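Local atomic coordinates of PUA domain-containing protein (Archaeoglobus fulgidus DSM 4304, PDB entry 2Q07), a protein that probably binds RNA, as the C-terminal, PUA-containing part of a longer protein of the archaeosine synthase type 1 family, which acts in tRNA modification. Residues L148-E151 against S152-R155; T45-T48 against H49-L52. All blocks are in the same frame, centred on the assembly; numbering follows the deposited sequence.

Interaction 1 (L148-E151 against S152-R155); sequences LSDE and SIER
Ser-149 is the N-cap of helix 150-160, and its OG accepts the backbone N-H of Ser-152 at 3.1 Å. This capping side is the close-packed one: Ser-152 is buried, and its hydroxyl turns back to hydrogen-bond the carbonyl of Asp-146, in the loop that leads into the helix. Behind the cap the first helical turn closes with a nearly straight bond from Ile-153 N to Ser-149 O, 2.9 Å long. Ile-153 sets CG1 between its own backbone N and carbonyl carbon (chi1 61°), which lays that methylene against Asp-150 O at 3.1 Å.

The solvent side belongs to Glu-151 and Arg-155, one turn apart and running side by side. Arg-155 NH1 gives a straight salt-bridge hydrogen bond to Glu-151 OE2, 2.7 Å away. The oxygen lies at the guanidinium edge, whereas NH1 meets it from above the carboxylate plane, the two planes standing 83° apart. With an alanine in place of Arg-155, Glu-151 would probably lose its charge partner and face the nearby carboxylate of Glu-144 without that compensation. The chemistry thus divides in two: the serine cap satisfies an N-H at the helix start, while the ion pair probably offsets clustered acidic charge at the surface.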
loop_
_atom_site.group_PDB
_atom_site.type_symbol
_atom_site.label_atom_id
_atom_site.label_comp_id
_atom_site.label_asym_id
_atom_site.label_seq_id
_atom_site.Cartn_x
_atom_site.Cartn_y
_atom_site.Cartn_z
ATOM N N LEU A 148 21.211 -10.866 -9.596
ATOM C CA LEU A 148 21.942 -11.321 -8.417
ATOM C C LEU A 148 23.424 -11.687 -8.621
ATOM O O LEU A 148 24.041 -12.268 -7.735
ATOM C CB LEU A 148 21.204 -12.519 -7.810
ATOM C CG LEU A 148 20.060 -12.305 -6.806
ATOM C CD1 LEU A 148 19.216 -11.098 -7.161
ATOM C CD2 LEU A 148 19.210 -13.569 -6.769
ATOM N N SER A 149 24.001 -11.352 -9.770
ATOM C CA SER A 149 25.408 -11.673 -10.017
ATOM C C SER A 149 26.324 -10.713 -9.260
ATOM O O SER A 149 25.919 -9.605 -8.915
ATOM C CB SER A 149 25.719 -11.605 -11.516
ATOM O OG SER A 149 25.620 -10.276 -12.000
ATOM N N ASP A 150 27.559 -11.134 -8.997
ATOM C CA ASP A 150 28.501 -10.279 -8.274
ATOM C C ASP A 150 28.738 -8.970 -9.015
ATOM O O ASP A 150 28.997 -7.935 -8.404
ATOM C CB ASP A 150 29.845 -10.986 -8.075
ATOM C CG ASP A 150 29.707 -12.308 -7.350
ATOM O OD1 ASP A 150 28.937 -12.380 -6.367
ATOM O OD2 ASP A 150 30.385 -13.272 -7.760
ATOM N N GLU A 151 28.657 -9.026 -10.337
ATOM C CA GLU A 151 28.863 -7.847 -11.156
ATOM C C GLU A 151 27.663 -6.911 -11.036
ATOM O O GLU A 151 27.826 -5.697 -10.926
ATOM C CB GLU A 151 29.066 -8.265 -12.608
ATOM C CG GLU A 151 29.281 -7.121 -13.566
ATOM C CD GLU A 151 29.575 -7.611 -14.973
ATOM O OE1 GLU A 151 30.678 -8.156 -15.192
ATOM O OE2 GLU A 151 28.703 -7.464 -15.856
ATOM N N SER A 152 26.462 -7.480 -11.048
ATOM C CA SER A 152 25.249 -6.685 -10.924
ATOM C C SER A 152 25.154 -6.032 -9.549
ATOM O O SER A 152 24.789 -4.869 -9.453
ATOM C CB SER A 152 24.009 -7.541 -11.184
ATOM O OG SER A 152 23.839 -7.765 -12.573
ATOM N N ILE A 153 25.474 -6.769 -8.485
ATOM C CA ILE A 153 25.412 -6.176 -7.154
ATOM C C ILE A 153 26.484 -5.091 -6.972
ATOM O O ILE A 153 26.277 -4.131 -6.229
ATOM C CB ILE A 153 25.543 -7.227 -6.026
ATOM C CG1 ILE A 153 26.888 -7.945 -6.117
ATOM C CG2 ILE A 153 24.376 -8.218 -6.108
ATOM C CD1 ILE A 153 27.190 -8.838 -4.914
ATOM N N GLU A 154 27.621 -5.226 -7.651
ATOM C CA GLU A 154 28.651 -4.195 -7.526
ATOM C C GLU A 154 28.197 -2.933 -8.257
ATOM O O GLU A 154 28.403 -1.824 -7.767
ATOM C CB GLU A 154 30.001 -4.670 -8.082
ATOM C CG GLU A 154 30.786 -5.562 -7.129
ATOM C CD GLU A 154 30.983 -4.928 -5.754
ATOM O OE1 GLU A 154 31.452 -3.771 -5.688
ATOM O OE2 GLU A 154 30.673 -5.591 -4.740
ATOM N N ARG A 155 27.576 -3.107 -9.423
ATOM C CA ARG A 155 27.067 -1.969 -10.194
ATOM C C ARG A 155 25.957 -1.284 -9.396
ATOM O O ARG A 155 25.852 -0.056 -9.375
ATOM C CB ARG A 155 26.480 -2.420 -11.541
ATOM C CG ARG A 155 27.484 -2.773 -12.620
ATOM C CD ARG A 155 26.832 -2.645 -13.999
ATOM N NE ARG A 155 27.787 -2.772 -15.097
ATOM C CZ ARG A 155 28.204 -3.931 -15.597
ATOM N NH1 ARG A 155 27.741 -5.071 -15.098
ATOM N NH2 ARG A 155 29.088 -3.949 -16.588
#

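Interaction 2 (T45-T48 against H49-L52); sequences TSRT and HRAL
Two torsions set up this helix start: chi1 of Ser-46, at 74°, tucks OG between its own backbone N and carbonyl carbon, where it faces His-49 N, and the bend of Arg-50 at chi3 (-70°) swings its guanidinium back over the incoming chain. Ser-46 is the N-cap of helix 47-55, its OG accepting the His-49 N-H at 3.1 Å. The same hydroxyl is also hydrogen-bonded to the carbonyl of Tyr-43, so the cap is tied to the preceding turn.

Arg-50 makes the second link. Its NE donates to Thr-45 O at 2.8 Å in a nearly straight bond; the oxygen sits in the guanidinium plane, at its edge, but the nitrogen stands well above the carbonyl plane of Thr-45. NH2 adds a weak bond to the same oxygen at 3.3 Å. One face of the guanidinium rests over Arg-47 CA, and NH2 comes within 3.3 Å of Arg-47 CG, an aliphatic part of that chain. The charged ends diverge, leaving Arg-47 NE 5.0 Å from Arg-50 NH2.

His-49 is buried next to strand 31-36, its imidazole held at both nitrogens: ND1 is hydrogen-bonded to the guanidinium of Arg-73 and NE2 to the carbonyl of Pro-36. Helix 47-55 is the helical crossover between strands 31-36 and 61-65 of a beta-alpha-beta unit. Chemically, a serine hydroxyl caps a helix N-H while an arginine side chain supplies a donor to a carbonyl just ahead of the helix, so polar backbone groups on both sides of the loop-to-helix junction find partners.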
loop_
_atom_site.group_PDB
_atom_site.type_symbol
_atom_site.label_atom_id
_atom_site.label_comp_id
_atom_site.label_asym_id
_atom_site.label_seq_id
_atom_site.Cartn_x
_atom_site.Cartn_y
_atom_site.Cartn_z
ATOM N N THR A 45 9.230 -10.749 0.795
ATOM C CA THR A 45 9.557 -12.041 1.392
ATOM C C THR A 45 10.110 -13.034 0.365
ATOM O O THR A 45 10.432 -14.168 0.715
ATOM C CB THR A 45 8.321 -12.704 2.033
ATOM O OG1 THR A 45 7.453 -13.176 0.998
ATOM C CG2 THR A 45 7.562 -11.708 2.912
ATOM N N SER A 46 10.208 -12.627 -0.899
ATOM C CA SER A 46 10.723 -13.524 -1.935
ATOM C C SER A 46 12.227 -13.771 -1.780
ATOM O O SER A 46 12.956 -12.937 -1.256
ATOM C CB SER A 46 10.467 -12.941 -3.326
ATOM O OG SER A 46 11.354 -11.863 -3.589
ATOM N N ARG A 47 12.695 -14.920 -2.252
ATOM C CA ARG A 47 14.115 -15.219 -2.154
ATOM C C ARG A 47 14.969 -14.196 -2.899
ATOM O O ARG A 47 16.006 -13.777 -2.403
ATOM C CB ARG A 47 14.404 -16.623 -2.683
ATOM C CG ARG A 47 14.615 -17.645 -1.588
ATOM C CD ARG A 47 15.049 -18.957 -2.190
ATOM N NE ARG A 47 13.935 -19.866 -2.411
ATOM C CZ ARG A 47 13.980 -20.904 -3.239
ATOM N NH1 ARG A 47 15.083 -21.151 -3.934
ATOM N NH2 ARG A 47 12.939 -21.716 -3.340
ATOM N N THR A 48 14.536 -13.790 -4.087
ATOM C CA THR A 48 15.302 -12.810 -4.855
ATOM C C THR A 48 15.438 -11.475 -4.114
ATOM O O THR A 48 16.550 -10.987 -3.915
ATOM C CB THR A 48 14.671 -12.557 -6.241
ATOM O OG1 THR A 48 14.720 -13.763 -7.010
ATOM C CG2 THR A 48 15.429 -11.472 -6.985
ATOM N N HIS A 49 14.322 -10.885 -3.697
ATOM C CA HIS A 49 14.406 -9.614 -2.987
ATOM C C HIS A 49 15.207 -9.749 -1.694
ATOM O O HIS A 49 16.021 -8.887 -1.377
ATOM C CB HIS A 49 13.004 -9.044 -2.717
ATOM C CG HIS A 49 12.346 -8.495 -3.942
ATOM N ND1 HIS A 49 11.535 -7.380 -3.922
ATOM C CD2 HIS A 49 12.415 -8.887 -5.238
ATOM C CE1 HIS A 49 11.139 -7.106 -5.153
ATOM N NE2 HIS A 49 11.658 -8.005 -5.970
ATOM N N ARG A 50 15.005 -10.834 -0.955
ATOM C CA ARG A 50 15.765 -11.024 0.275
ATOM C C ARG A 50 17.271 -11.161 0.006
ATOM O O ARG A 50 18.088 -10.556 0.702
ATOM C CB ARG A 50 15.239 -12.238 1.043
ATOM C CG ARG A 50 14.002 -11.935 1.863
ATOM C CD ARG A 50 13.548 -13.122 2.697
ATOM N NE ARG A 50 12.989 -14.202 1.890
ATOM C CZ ARG A 50 13.585 -15.372 1.679
ATOM N NH1 ARG A 50 14.772 -15.625 2.216
ATOM N NH2 ARG A 50 12.986 -16.297 0.936
ATOM N N ALA A 51 17.638 -11.938 -1.012
ATOM C CA ALA A 51 19.048 -12.117 -1.360
ATOM C C ALA A 51 19.665 -10.769 -1.719
ATOM O O ALA A 51 20.763 -10.434 -1.272
ATOM C CB ALA A 51 19.186 -13.086 -2.532
ATOM N N LEU A 52 18.953 -9.999 -2.536
ATOM C CA LEU A 52 19.420 -8.681 -2.947
ATOM C C LEU A 52 19.652 -7.757 -1.754
ATOM O O LEU A 52 20.732 -7.198 -1.589
ATOM C CB LEU A 52 18.398 -8.038 -3.882
ATOM C CG LEU A 52 18.764 -8.013 -5.359
ATOM C CD1 LEU A 52 17.601 -7.449 -6.174
ATOM C CD2 LEU A 52 20.022 -7.172 -5.540
#

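How the interactions relate
Interactions 1 and 2 are two serine-capped helix starts in the same DUF5591 region, with centres about 14 Å apart. They come in series along the chain, interaction 2 first, and meet through the side chain of Leu-148. Its CD1 lies 3.6 Å from Leu-52 CG and 3.8 Å from Thr-48 CG2, while Leu-148 CD2 is a looser 4.3 Å from Ala-51 CB. The residue just ahead of one cap thereby packs on the first turns of helix 47-55, bringing the start of helix 150-160 against that crossover helix. Interaction 1 lies at the surface, whereas interaction 2 is partly buried beside strand 31-36.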